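Local coordinates for dihydrofolate reductase (Moritella profunda, PDB 3IA4), which catalyses the NADPH-dependent reduction of 7,8-dihydrofolate to tetrahydrofolate, and is held here with NADPH and the inhibitor methotrexate, at residues I2-A7 with A109-L114; W23-E28 with N149-R154; G57-V62 with G73-A78; L37-V42 with V90-I95. All coordinates share one frame; numbering follows the deposited sequence.

Contact 1 (I2-A7 with A109-L114); sequences IVSMIA and ADRLYL. With MTX (methotrexate), chain F.
V3, M5 and A7 join the central strand of the dihydrofolate reductase sheet to 109-114 in a parallel pairing that ends at the methotrexate pocket. M5 N is bonded to R111 O, Y113 N to M5 O at 2.7 Å, and A7 N to Y113 O. At the other end a side chain takes over: D110 OD1 receives the V3 N-H at 2.8 Å through the anti side of the carboxylate, almost straight at 174°. With D110 CG beside its own backbone N (chi1 -66°), carboxylate and amide grip the same residue, for V3 O accepts both D110 N at 2.7 Å and R111 N at 3.3 Å. On the face with S4, I6, R111 and Y113, S4 OG lies at the edge of the Y113 ring, 3.6 Å from CE2, and I2 CD1 sits over the centre of the R111 guanidinium. The opposite face is apolar: M5 and L112 run side by side, M5 CE 3.8 Å from L112 CD2, and helix 99-105 also packs on M5. I6 O turns to the ligand and accepts from MTX NA4 at 2.9 Å, with Y102 OH as a second partner. The polar chemistry thus gathers at two places: the hydroxyls of S4 and Y113 and the R111 guanidinium converge on the carboxylate of E92, which probably stabilises its negative charge, while the I6 carbonyl, at the pocket end, accepts from the inhibitor's 4-amino group.

Contact 2 (W23-E28 with N149-R154); sequences WHLPAE and NPHNYR. With MTX (methotrexate), chain F.
The L25 side chain lies nearly perpendicular to that of N149, with L25 CD1 pressed to N149 CB at 3.5 Å, while the other methyl of the leucine meets an aromatic ring. L25 and Y153 pass alongside one another, pointing opposite ways, and L25 CD2 comes 3.8 Å from Y153 CD1. The ring gets there because Y153 CG stands between its backbone N and carbonyl carbon (chi1 65°), which turns it toward 23-28. The amide of N149 carries the polar bond: its OD1 takes the A27 N-H at 2.9 Å, in the carbonyl plane and on a lone pair. D146 holds the other end of that amide through ND2, so its rotation is fixed from both ends. Two waters complete the seam. One joins H24 N to H151 NE2, lying in the plane of the imidazole at its edge; the other joins A27 O to Y153 OH, 2.6 Å from the hydroxyl and near the plane of the ring. Near the outer margin P150 CD rests against H24 O at 3.2 Å and lies at the edge of the H24 ring. E28 faces the other way, into the pocket: OE2 accepts from MTX NA2 at 2.7 Å, nearly straight at 176°, and OE1 lies 2.7 Å from MTX N1. T115 OG1 is a second partner of OE2. The seam fastens the start of helix 26-36 and the residues before it to Y153 of strand 153-160 and the loop leading there; I117 of strand 111-117 touches W23, L25 and H151, and Y143 of strand 135-143 lays its ring nearly parallel to that of Y153.

Contact 3 (G57-V62 with G73-A78); sequences GRLNIV and GVTVVA. With MTX (methotrexate), chain F.
N60 and V62 pair in parallel with 73-78, and three backbone bonds satisfy their facing groups: T75 N donates to N60 O at 3.0 Å, V62 N to T75 O, and V77 N to V62 O. Before the first of these, at the N60 end, a water stands in for a direct bond, accepting from N60 N at 2.9 Å and donating to G73 O. The N60 amide turns back to its own part of the chain: ND2 reaches R58 O at 2.8 Å from above the carbonyl plane, and OD1 accepts from L55 N, just before the segment. Side chains close the pairing on each face, I61 CG2 against V77 CG2 at 3.7 Å and V62 CG2 against V74 CB. R58 turns to methotrexate, its guanidinium edge in plane with the ligand carboxylate carbon: NH1 gives to O1 and NH2 to O2, each at 2.8 Å, the second at 178°. T36 OG1 and P56 O brace the same two nitrogens. With a leucine here, the ligand carboxylate would probably lose this paired grip and keep less of its charge neutralised. Helix 80-87 packs on I61 and V77, F48 of helix 45-51 on V62 and V74, and strand 41-44 flanks 60-63 on its other side, so that 75-77 forms the sheet's outer edge.

Contact 4 (L37-V42 with V90-I95); sequences LGKPIV and VEELMI
K39 NZ meets E92 OE1 in a salt bridge of 2.9 Å, approaching from above the carboxylate plane. Both chains are extended beyond CG, and they cross obliquely, with the aliphatic part of the lysine lying over M94: K39 CD is 3.6 Å from M94 CG. Next along the pair the backbone takes over, M94 N donating to P40 O at 3.0 Å and V42 N to M94 O at 2.9 Å. The proline ring edges toward the far segment, its CG 3.8 Å from V90 CG2. V42 carries the apolar end: its CG2 abuts L93 CD2 at 3.3 Å, tighter than usual for two methyls and almost at right angles, while I95 CD1 lies 3.5 Å from V42 CB. I95 CG1 lies beside its backbone N (chi1 -63°), and the bend at chi2 (-76°) then swings CD1 to the valine. Further out, K39 NZ also donates to A35 O near the end of helix 26-36, and the second oxygen of E92 is held by Y113 OH, S4 OG and R111 NH1, so the carboxylate is gripped on both oxygens. Without the ammonium group, as with an alanine here, E92 OE1 would probably be left without its charged mate and the flank of M94 uncovered. Helix 99-105, which includes the NADPH-binding I101, covers I95, and strand 60-63 lies on the other side of V42. Strand 41-44 next to strand 92-97, parallel and deep in the sheet, belongs to the eight-stranded mixed sheet typical of the dihydrofolate reductase fold.

In the fold
All four contacts reach one mixed sheet, which runs in the order 75-77, 60-63, 41-44, 92-97, 2-9, 111-117, 153-160, 135-143. Contacts 3, 4 and 1 therefore follow one another across it: the centres of 3 and 4 lie about 11 Å apart, those of 4 and 1 about 10 Å, and each neighbouring pair touches. Contact 2 lies toward the other end, about 20 Å from contact 1 and 27 Å from contact 3, centre to centre. Along the chain contacts 3 and 4 fall within the span of contact 1, contact 3 lying inside contact 4, whereas contacts 1 and 2 interleave. Contacts 1, 2 and 3 each bear on methotrexate, so the pocket is assembled from distant parts of the sequence.

Contact 1 (I2-A7 with A109-L114)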
# COMPACT_ATOMS: atom_id res chain seq x y z
N ILE A 2 -7.19 -4.13 -13.08
CA ILE A 2 -5.76 -3.88 -12.91
C ILE A 2 -5.45 -4.22 -11.47
O ILE A 2 -6.22 -3.83 -10.58
CB ILE A 2 -5.50 -2.39 -13.18
CG1 ILE A 2 -5.78 -2.15 -14.68
CG2 ILE A 2 -4.12 -1.96 -12.77
CD1 ILE A 2 -6.00 -0.69 -14.98
N VAL A 3 -4.38 -4.99 -11.25
CA VAL A 3 -3.92 -5.24 -9.88
C VAL A 3 -2.78 -4.34 -9.55
O VAL A 3 -1.74 -4.37 -10.19
CB VAL A 3 -3.47 -6.71 -9.71
CG1 VAL A 3 -2.86 -6.92 -8.32
CG2 VAL A 3 -4.68 -7.60 -9.94
N SER A 4 -3.02 -3.41 -8.63
CA SER A 4 -2.01 -2.40 -8.28
C SER A 4 -1.59 -2.52 -6.84
O SER A 4 -2.40 -2.92 -6.04
CB SER A 4 -2.59 -0.99 -8.52
OG SER A 4 -2.88 -0.82 -9.90
N MET A 5 -0.33 -2.16 -6.50
CA MET A 5 0.05 -2.10 -5.10
C MET A 5 0.55 -0.68 -4.87
O MET A 5 1.14 -0.07 -5.78
CB MET A 5 1.21 -3.10 -4.80
CG MET A 5 0.85 -4.48 -5.36
SD MET A 5 1.70 -5.88 -4.54
CE MET A 5 3.40 -5.36 -4.55
N ILE A 6 0.30 -0.17 -3.69
CA ILE A 6 0.67 1.23 -3.36
C ILE A 6 1.42 1.16 -2.05
O ILE A 6 0.97 0.50 -1.11
CB ILE A 6 -0.55 2.20 -3.27
CG1 ILE A 6 -0.02 3.58 -2.86
CG2 ILE A 6 -1.59 1.67 -2.26
CD1 ILE A 6 -1.07 4.77 -3.08
N ALA A 7 2.58 1.82 -1.99
CA ALA A 7 3.40 1.81 -0.77
C ALA A 7 4.28 3.03 -0.71
O ALA A 7 4.60 3.59 -1.76
CB ALA A 7 4.35 0.56 -0.82
N ALA A 109 1.26 -8.16 -9.91
CA ALA A 109 0.90 -6.76 -9.95
C ALA A 109 1.11 -6.20 -11.34
O ALA A 109 2.12 -6.44 -12.02
CB ALA A 109 1.72 -5.95 -8.94
N ASP A 110 0.11 -5.45 -11.76
CA ASP A 110 0.21 -4.75 -13.02
C ASP A 110 0.90 -3.37 -12.83
O ASP A 110 1.53 -2.88 -13.78
CB ASP A 110 -1.22 -4.51 -13.54
CG ASP A 110 -1.93 -5.82 -13.92
OD1 ASP A 110 -3.09 -6.00 -13.50
OD2 ASP A 110 -1.36 -6.67 -14.66
N ARG A 111 0.66 -2.71 -11.68
CA ARG A 111 1.20 -1.37 -11.42
C ARG A 111 1.68 -1.30 -9.97
O ARG A 111 1.10 -1.97 -9.10
CB ARG A 111 0.10 -0.29 -11.59
CG ARG A 111 -0.48 -0.16 -12.98
CD ARG A 111 -1.59 0.87 -12.88
NE ARG A 111 -2.04 1.19 -14.23
CZ ARG A 111 -3.05 2.03 -14.45
NH1 ARG A 111 -3.73 2.51 -13.42
NH2 ARG A 111 -3.42 2.32 -15.70
N LEU A 112 2.70 -0.49 -9.73
CA LEU A 112 3.12 -0.11 -8.39
C LEU A 112 3.00 1.39 -8.29
O LEU A 112 3.52 2.13 -9.12
CB LEU A 112 4.59 -0.47 -8.15
CG LEU A 112 4.89 -1.98 -8.28
CD1 LEU A 112 6.41 -2.20 -8.08
CD2 LEU A 112 4.03 -2.89 -7.38
N TYR A 113 2.32 1.86 -7.25
CA TYR A 113 2.25 3.28 -6.97
C TYR A 113 3.24 3.49 -5.83
O TYR A 113 2.94 3.21 -4.68
CB TYR A 113 0.85 3.66 -6.45
CG TYR A 113 -0.28 3.62 -7.48
CD1 TYR A 113 -1.08 4.75 -7.64
CD2 TYR A 113 -0.59 2.47 -8.21
CE1 TYR A 113 -2.15 4.74 -8.48
CE2 TYR A 113 -1.69 2.47 -9.12
CZ TYR A 113 -2.46 3.62 -9.20
OH TYR A 113 -3.51 3.66 -10.10
N LEU A 114 4.45 3.94 -6.15
CA LEU A 114 5.47 4.07 -5.12
C LEU A 114 5.72 5.52 -4.75
O LEU A 114 6.00 6.37 -5.58
CB LEU A 114 6.80 3.48 -5.63
CG LEU A 114 6.74 1.98 -6.04
CD1 LEU A 114 8.09 1.42 -6.40
CD2 LEU A 114 6.14 1.14 -4.88
N1 MTX F . 1.32 5.61 1.85
C2 MTX F . 1.42 5.00 0.65
NA2 MTX F . 1.98 5.70 -0.35
N3 MTX F . 0.95 3.73 0.47
C4 MTX F . 0.36 3.04 1.49
NA4 MTX F . -0.03 1.81 1.27
C4A MTX F . 0.22 3.65 2.69
N5 MTX F . -0.41 2.98 3.71
C6 MTX F . -0.54 3.61 4.93
C7 MTX F . -0.08 4.90 5.17
N8 MTX F . 0.54 5.59 4.11
C8A MTX F . 0.69 4.94 2.89
C9 MTX F . -1.22 2.81 6.04
N10 MTX F . -1.57 3.62 7.20
CM MTX F . -0.85 3.32 8.46
C11 MTX F . -4.56 6.58 7.05
C12 MTX F . -3.86 6.36 8.23
C13 MTX F . -2.88 5.38 8.29
C14 MTX F . -2.58 4.63 7.15
C15 MTX F . -3.28 4.89 5.98
C16 MTX F . -4.32 5.79 5.92
C MTX F . -5.56 7.64 6.91
O MTX F . -6.26 8.12 8.00
N MTX F . -5.71 8.14 5.68
CA MTX F . -6.73 9.07 5.30
CT MTX F . -7.45 8.55 4.08
O1 MTX F . -6.82 7.82 3.26
O2 MTX F . -8.64 8.88 3.88
CB MTX F . -6.15 10.44 4.94
CG MTX F . -5.45 11.08 6.13
CD MTX F . -6.37 11.48 7.29
OE1 MTX F . -5.92 12.05 8.32
OE2 MTX F . -7.60 11.25 7.24

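Contact 2 (W23-E28 with N149-R154)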
# COMPACT_ATOMS: atom_id res chain seq x y z
N TRP A 23 8.23 7.57 10.33
CA TRP A 23 8.49 8.94 9.87
C TRP A 23 7.24 9.75 10.12
O TRP A 23 6.15 9.21 10.30
CB TRP A 23 8.84 9.02 8.37
CG TRP A 23 7.92 8.27 7.43
CD1 TRP A 23 6.66 8.64 7.02
CD2 TRP A 23 8.17 6.99 6.86
NE1 TRP A 23 6.14 7.68 6.14
CE2 TRP A 23 7.05 6.65 6.05
CE3 TRP A 23 9.28 6.10 6.91
CZ2 TRP A 23 6.98 5.46 5.32
CZ3 TRP A 23 9.20 4.89 6.19
CH2 TRP A 23 8.07 4.60 5.39
N HIS A 24 7.43 11.07 10.16
CA HIS A 24 6.31 12.02 10.24
C HIS A 24 6.18 12.70 8.88
O HIS A 24 7.09 13.42 8.47
CB HIS A 24 6.60 13.09 11.32
CG HIS A 24 5.46 14.05 11.52
ND1 HIS A 24 5.46 15.33 11.02
CD2 HIS A 24 4.24 13.86 12.08
CE1 HIS A 24 4.29 15.91 11.28
NE2 HIS A 24 3.54 15.03 11.93
N LEU A 25 5.08 12.46 8.15
CA LEU A 25 4.94 12.99 6.82
C LEU A 25 3.45 13.03 6.45
O LEU A 25 2.95 12.26 5.64
CB LEU A 25 5.75 12.05 5.84
CG LEU A 25 6.34 12.67 4.58
CD1 LEU A 25 7.24 13.93 4.88
CD2 LEU A 25 7.11 11.59 3.73
N PRO A 26 2.69 13.93 7.09
CA PRO A 26 1.24 13.94 6.95
C PRO A 26 0.79 14.12 5.52
O PRO A 26 -0.26 13.58 5.16
CB PRO A 26 0.81 15.21 7.73
CG PRO A 26 2.08 15.85 8.22
CD PRO A 26 3.22 14.92 8.05
N ALA A 27 1.50 14.89 4.71
CA ALA A 27 1.05 15.10 3.35
C ALA A 27 1.03 13.84 2.52
O ALA A 27 0.33 13.76 1.50
CB ALA A 27 1.95 16.14 2.61
N GLU A 28 1.90 12.89 2.86
CA GLU A 28 1.98 11.63 2.12
C GLU A 28 0.66 10.87 2.27
O GLU A 28 0.27 10.14 1.37
CB GLU A 28 3.12 10.77 2.62
CG GLU A 28 3.71 9.93 1.51
CD GLU A 28 2.94 8.63 1.21
OE1 GLU A 28 2.48 8.01 2.18
OE2 GLU A 28 2.83 8.25 0.01
N ASN A 149 6.23 18.85 6.51
CA ASN A 149 6.75 17.57 6.01
C ASN A 149 8.24 17.71 5.86
O ASN A 149 8.70 18.34 4.93
CB ASN A 149 6.12 17.28 4.63
CG ASN A 149 4.65 17.10 4.72
OD1 ASN A 149 4.16 15.97 5.01
ND2 ASN A 149 3.90 18.21 4.52
N PRO A 150 9.01 17.08 6.77
CA PRO A 150 10.44 17.35 6.90
C PRO A 150 11.35 16.64 5.89
O PRO A 150 12.53 16.91 5.91
CB PRO A 150 10.77 16.83 8.30
CG PRO A 150 9.64 15.82 8.63
CD PRO A 150 8.45 16.24 7.86
N HIS A 151 10.83 15.76 5.06
CA HIS A 151 11.66 15.03 4.13
C HIS A 151 11.15 15.24 2.73
O HIS A 151 9.95 15.28 2.53
CB HIS A 151 11.54 13.49 4.43
CG HIS A 151 11.68 13.18 5.89
ND1 HIS A 151 12.82 13.48 6.59
CD2 HIS A 151 10.83 12.58 6.77
CE1 HIS A 151 12.66 13.13 7.86
NE2 HIS A 151 11.47 12.57 7.99
N ASN A 152 12.06 15.30 1.76
CA ASN A 152 11.67 15.28 0.38
C ASN A 152 11.06 13.91 0.05
O ASN A 152 11.52 12.90 0.54
CB ASN A 152 12.91 15.41 -0.49
CG ASN A 152 13.61 16.76 -0.34
OD1 ASN A 152 12.96 17.74 -0.10
ND2 ASN A 152 14.93 16.79 -0.47
N TYR A 153 10.05 13.91 -0.80
CA TYR A 153 9.51 12.62 -1.30
C TYR A 153 9.01 12.78 -2.70
O TYR A 153 8.91 13.91 -3.21
CB TYR A 153 8.47 12.01 -0.35
CG TYR A 153 7.20 12.85 -0.18
CD1 TYR A 153 7.17 13.93 0.68
CD2 TYR A 153 6.07 12.54 -0.91
CE1 TYR A 153 5.98 14.72 0.82
CE2 TYR A 153 4.88 13.29 -0.77
CZ TYR A 153 4.86 14.37 0.09
OH TYR A 153 3.68 15.10 0.21
N ARG A 154 8.76 11.66 -3.37
CA ARG A 154 8.34 11.78 -4.76
C ARG A 154 7.46 10.58 -5.05
O ARG A 154 7.54 9.54 -4.39
CB ARG A 154 9.52 11.86 -5.75
CG ARG A 154 10.25 10.56 -5.84
CD ARG A 154 11.56 10.70 -6.66
NE ARG A 154 12.31 9.44 -6.61
CZ ARG A 154 13.18 9.13 -5.64
NH1 ARG A 154 13.81 7.95 -5.67
NH2 ARG A 154 13.40 9.98 -4.62
N1 MTX F . 1.32 5.61 1.85
C2 MTX F . 1.42 5.00 0.65
NA2 MTX F . 1.98 5.70 -0.35
N3 MTX F . 0.95 3.73 0.47
C4 MTX F . 0.36 3.04 1.49
NA4 MTX F . -0.03 1.81 1.27
C4A MTX F . 0.22 3.65 2.69
N5 MTX F . -0.41 2.98 3.71
C6 MTX F . -0.54 3.61 4.93
C7 MTX F . -0.08 4.90 5.17
N8 MTX F . 0.54 5.59 4.11
C8A MTX F . 0.69 4.94 2.89
C9 MTX F . -1.22 2.81 6.04
N10 MTX F . -1.57 3.62 7.20
CM MTX F . -0.85 3.32 8.46
C11 MTX F . -4.56 6.58 7.05
C12 MTX F . -3.86 6.36 8.23
C13 MTX F . -2.88 5.38 8.29
C14 MTX F . -2.58 4.63 7.15
C15 MTX F . -3.28 4.89 5.98
C16 MTX F . -4.32 5.79 5.92
C MTX F . -5.56 7.64 6.91
O MTX F . -6.26 8.12 8.00
N MTX F . -5.71 8.14 5.68
CA MTX F . -6.73 9.07 5.30
CT MTX F . -7.45 8.55 4.08
O1 MTX F . -6.82 7.82 3.26
O2 MTX F . -8.64 8.88 3.88
CB MTX F . -6.15 10.44 4.94
CG MTX F . -5.45 11.08 6.13
CD MTX F . -6.37 11.48 7.29
OE1 MTX F . -5.92 12.05 8.32
OE2 MTX F . -7.60 11.25 7.24
O HOH W 1 10.15 11.84 10.46
O HOH W 2 1.50 14.65 -1.10

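Contact 3 (G57-V62 with G73-A78)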
# COMPACT_ATOMS: atom_id res chain seq x y z
N GLY A 57 -14.93 5.77 1.71
CA GLY A 57 -14.87 6.02 0.28
C GLY A 57 -14.21 4.87 -0.47
O GLY A 57 -13.94 4.98 -1.67
N ARG A 58 -13.92 3.81 0.29
CA ARG A 58 -13.25 2.61 -0.21
C ARG A 58 -13.84 1.36 0.36
O ARG A 58 -14.13 1.32 1.53
CB ARG A 58 -11.74 2.70 0.16
CG ARG A 58 -10.96 3.69 -0.73
CD ARG A 58 -9.78 4.34 -0.03
NE ARG A 58 -10.28 5.30 0.94
CZ ARG A 58 -9.52 6.18 1.59
NH1 ARG A 58 -8.17 6.24 1.42
NH2 ARG A 58 -10.11 6.98 2.47
N LEU A 59 -13.97 0.27 -0.46
CA LEU A 59 -14.29 -1.05 0.06
C LEU A 59 -13.04 -1.56 0.78
O LEU A 59 -12.03 -1.73 0.11
CB LEU A 59 -14.64 -2.02 -1.10
CG LEU A 59 -14.86 -3.48 -0.70
CD1 LEU A 59 -15.85 -3.63 0.45
CD2 LEU A 59 -15.24 -4.38 -1.96
N ASN A 60 -13.12 -1.74 2.10
CA ASN A 60 -11.93 -2.18 2.85
C ASN A 60 -11.96 -3.71 2.94
O ASN A 60 -12.83 -4.26 3.58
CB ASN A 60 -11.90 -1.61 4.29
CG ASN A 60 -11.56 -0.11 4.36
OD1 ASN A 60 -10.76 0.29 5.18
ND2 ASN A 60 -12.22 0.72 3.55
N ILE A 61 -10.96 -4.41 2.36
CA ILE A 61 -10.92 -5.88 2.41
C ILE A 61 -9.71 -6.23 3.25
O ILE A 61 -8.64 -5.73 2.97
CB ILE A 61 -10.79 -6.45 0.97
CG1 ILE A 61 -12.00 -6.04 0.13
CG2 ILE A 61 -10.54 -8.00 0.97
CD1 ILE A 61 -11.82 -6.26 -1.37
N VAL A 62 -9.89 -7.06 4.29
CA VAL A 62 -8.78 -7.34 5.21
C VAL A 62 -8.50 -8.84 5.20
O VAL A 62 -9.42 -9.65 5.37
CB VAL A 62 -9.09 -6.87 6.62
CG1 VAL A 62 -7.94 -7.26 7.60
CG2 VAL A 62 -9.28 -5.38 6.59
N GLY A 73 -17.25 -2.83 9.65
CA GLY A 73 -17.02 -1.96 8.51
C GLY A 73 -15.95 -2.40 7.51
O GLY A 73 -15.54 -1.60 6.62
N VAL A 74 -15.44 -3.60 7.68
CA VAL A 74 -14.52 -4.20 6.70
C VAL A 74 -14.99 -5.61 6.34
O VAL A 74 -15.68 -6.29 7.11
CB VAL A 74 -13.09 -4.26 7.22
CG1 VAL A 74 -12.64 -2.90 7.77
CG2 VAL A 74 -12.95 -5.38 8.27
N THR A 75 -14.57 -6.05 5.16
CA THR A 75 -14.85 -7.40 4.73
C THR A 75 -13.60 -8.23 4.96
O THR A 75 -12.56 -7.94 4.37
CB THR A 75 -15.17 -7.37 3.23
OG1 THR A 75 -16.37 -6.57 3.07
CG2 THR A 75 -15.34 -8.80 2.67
N VAL A 76 -13.71 -9.26 5.82
CA VAL A 76 -12.55 -10.12 6.10
C VAL A 76 -12.61 -11.33 5.22
O VAL A 76 -13.66 -11.99 5.11
CB VAL A 76 -12.53 -10.57 7.59
CG1 VAL A 76 -11.44 -11.62 7.84
CG2 VAL A 76 -12.30 -9.30 8.46
N VAL A 77 -11.49 -11.63 4.56
CA VAL A 77 -11.41 -12.82 3.68
C VAL A 77 -10.23 -13.66 4.08
O VAL A 77 -9.23 -13.13 4.62
CB VAL A 77 -11.27 -12.43 2.22
CG1 VAL A 77 -12.58 -11.73 1.69
CG2 VAL A 77 -10.08 -11.49 2.05
N ALA A 78 -10.30 -14.97 3.83
CA ALA A 78 -9.27 -15.85 4.36
C ALA A 78 -8.23 -16.27 3.33
O ALA A 78 -7.28 -17.00 3.66
CB ALA A 78 -9.92 -17.12 5.00
N1 MTX F . 1.32 5.61 1.85
C2 MTX F . 1.42 5.00 0.65
NA2 MTX F . 1.98 5.70 -0.35
N3 MTX F . 0.95 3.73 0.47
C4 MTX F . 0.36 3.04 1.49
NA4 MTX F . -0.03 1.81 1.27
C4A MTX F . 0.22 3.65 2.69
N5 MTX F . -0.41 2.98 3.71
C6 MTX F . -0.54 3.61 4.93
C7 MTX F . -0.08 4.90 5.17
N8 MTX F . 0.54 5.59 4.11
C8A MTX F . 0.69 4.94 2.89
C9 MTX F . -1.22 2.81 6.04
N10 MTX F . -1.57 3.62 7.20
CM MTX F . -0.85 3.32 8.46
C11 MTX F . -4.56 6.58 7.05
C12 MTX F . -3.86 6.36 8.23
C13 MTX F . -2.88 5.38 8.29
C14 MTX F . -2.58 4.63 7.15
C15 MTX F . -3.28 4.89 5.98
C16 MTX F . -4.32 5.79 5.92
C MTX F . -5.56 7.64 6.91
O MTX F . -6.26 8.12 8.00
N MTX F . -5.71 8.14 5.68
CA MTX F . -6.73 9.07 5.30
CT MTX F . -7.45 8.55 4.08
O1 MTX F . -6.82 7.82 3.26
O2 MTX F . -8.64 8.88 3.88
CB MTX F . -6.15 10.44 4.94
CG MTX F . -5.45 11.08 6.13
CD MTX F . -6.37 11.48 7.29
OE1 MTX F . -5.92 12.05 8.32
OE2 MTX F . -7.60 11.25 7.24
O HOH W 3 -15.44 -1.19 3.70

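Contact 4 (L37-V42 with V90-I95)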
# COMPACT_ATOMS: atom_id res chain seq x y z
N LEU A 37 -8.91 6.60 -3.20
CA LEU A 37 -10.36 6.89 -3.10
C LEU A 37 -11.10 6.34 -4.29
O LEU A 37 -10.64 6.41 -5.43
CB LEU A 37 -10.62 8.37 -3.01
CG LEU A 37 -10.73 8.94 -1.61
CD1 LEU A 37 -10.90 10.46 -1.77
CD2 LEU A 37 -11.92 8.35 -0.78
N GLY A 38 -12.25 5.74 -4.00
CA GLY A 38 -13.11 5.16 -5.02
C GLY A 38 -12.71 3.77 -5.47
O GLY A 38 -13.28 3.25 -6.41
N LYS A 39 -11.72 3.16 -4.82
CA LYS A 39 -11.24 1.85 -5.27
C LYS A 39 -11.30 0.86 -4.07
O LYS A 39 -11.19 1.29 -2.91
CB LYS A 39 -9.78 1.95 -5.75
CG LYS A 39 -9.56 3.03 -6.81
CD LYS A 39 -8.10 3.08 -7.21
CE LYS A 39 -7.87 4.28 -8.19
NZ LYS A 39 -6.43 4.42 -8.52
N PRO A 40 -11.41 -0.45 -4.33
CA PRO A 40 -11.30 -1.39 -3.22
C PRO A 40 -9.86 -1.39 -2.77
O PRO A 40 -8.97 -1.27 -3.63
CB PRO A 40 -11.58 -2.76 -3.87
CG PRO A 40 -12.21 -2.43 -5.20
CD PRO A 40 -11.65 -1.13 -5.61
N ILE A 41 -9.65 -1.50 -1.47
CA ILE A 41 -8.29 -1.59 -0.91
C ILE A 41 -8.17 -2.92 -0.16
O ILE A 41 -9.06 -3.29 0.61
CB ILE A 41 -7.98 -0.37 -0.00
CG1 ILE A 41 -8.95 -0.22 1.19
CG2 ILE A 41 -7.85 0.90 -0.87
CD1 ILE A 41 -8.52 0.95 2.12
N VAL A 42 -7.09 -3.65 -0.42
CA VAL A 42 -6.87 -4.94 0.17
C VAL A 42 -5.63 -4.84 1.06
O VAL A 42 -4.62 -4.28 0.64
CB VAL A 42 -6.57 -5.97 -0.95
CG1 VAL A 42 -6.27 -7.27 -0.32
CG2 VAL A 42 -7.82 -6.09 -1.87
N VAL A 90 -14.14 -4.46 -10.81
CA VAL A 90 -13.76 -3.07 -10.89
C VAL A 90 -12.60 -2.77 -11.83
O VAL A 90 -11.93 -3.66 -12.33
CB VAL A 90 -13.37 -2.54 -9.46
CG1 VAL A 90 -14.59 -2.52 -8.56
CG2 VAL A 90 -12.30 -3.40 -8.87
N GLU A 91 -12.35 -1.48 -12.04
CA GLU A 91 -11.28 -1.09 -12.95
C GLU A 91 -9.93 -1.50 -12.35
O GLU A 91 -9.09 -2.02 -13.06
CB GLU A 91 -11.35 0.41 -13.23
CG GLU A 91 -10.07 1.08 -13.70
CD GLU A 91 -9.66 0.77 -15.12
OE1 GLU A 91 -10.54 0.49 -16.02
OE2 GLU A 91 -8.42 0.81 -15.35
N GLU A 92 -9.78 -1.30 -11.03
CA GLU A 92 -8.45 -1.43 -10.39
C GLU A 92 -8.63 -1.73 -8.92
O GLU A 92 -9.41 -1.07 -8.25
CB GLU A 92 -7.74 -0.10 -10.55
CG GLU A 92 -6.31 -0.06 -10.11
CD GLU A 92 -5.68 1.27 -10.39
OE1 GLU A 92 -6.42 2.28 -10.49
OE2 GLU A 92 -4.44 1.36 -10.51
N LEU A 93 -7.88 -2.73 -8.45
CA LEU A 93 -7.85 -3.16 -7.05
C LEU A 93 -6.53 -2.57 -6.49
O LEU A 93 -5.52 -2.60 -7.20
CB LEU A 93 -7.80 -4.68 -7.11
CG LEU A 93 -7.54 -5.64 -5.99
CD1 LEU A 93 -6.15 -5.34 -5.42
CD2 LEU A 93 -8.63 -5.40 -5.03
N MET A 94 -6.53 -2.01 -5.26
CA MET A 94 -5.27 -1.45 -4.68
C MET A 94 -4.84 -2.27 -3.48
O MET A 94 -5.55 -2.30 -2.48
CB MET A 94 -5.45 0.01 -4.21
CG MET A 94 -5.98 0.99 -5.24
SD MET A 94 -4.77 1.39 -6.54
CE MET A 94 -3.64 2.38 -5.59
N ILE A 95 -3.67 -2.93 -3.57
CA ILE A 95 -3.07 -3.62 -2.41
C ILE A 95 -2.29 -2.59 -1.60
O ILE A 95 -1.39 -1.93 -2.16
CB ILE A 95 -2.15 -4.73 -2.90
CG1 ILE A 95 -2.94 -5.84 -3.70
CG2 ILE A 95 -1.34 -5.30 -1.73
CD1 ILE A 95 -3.73 -6.79 -2.85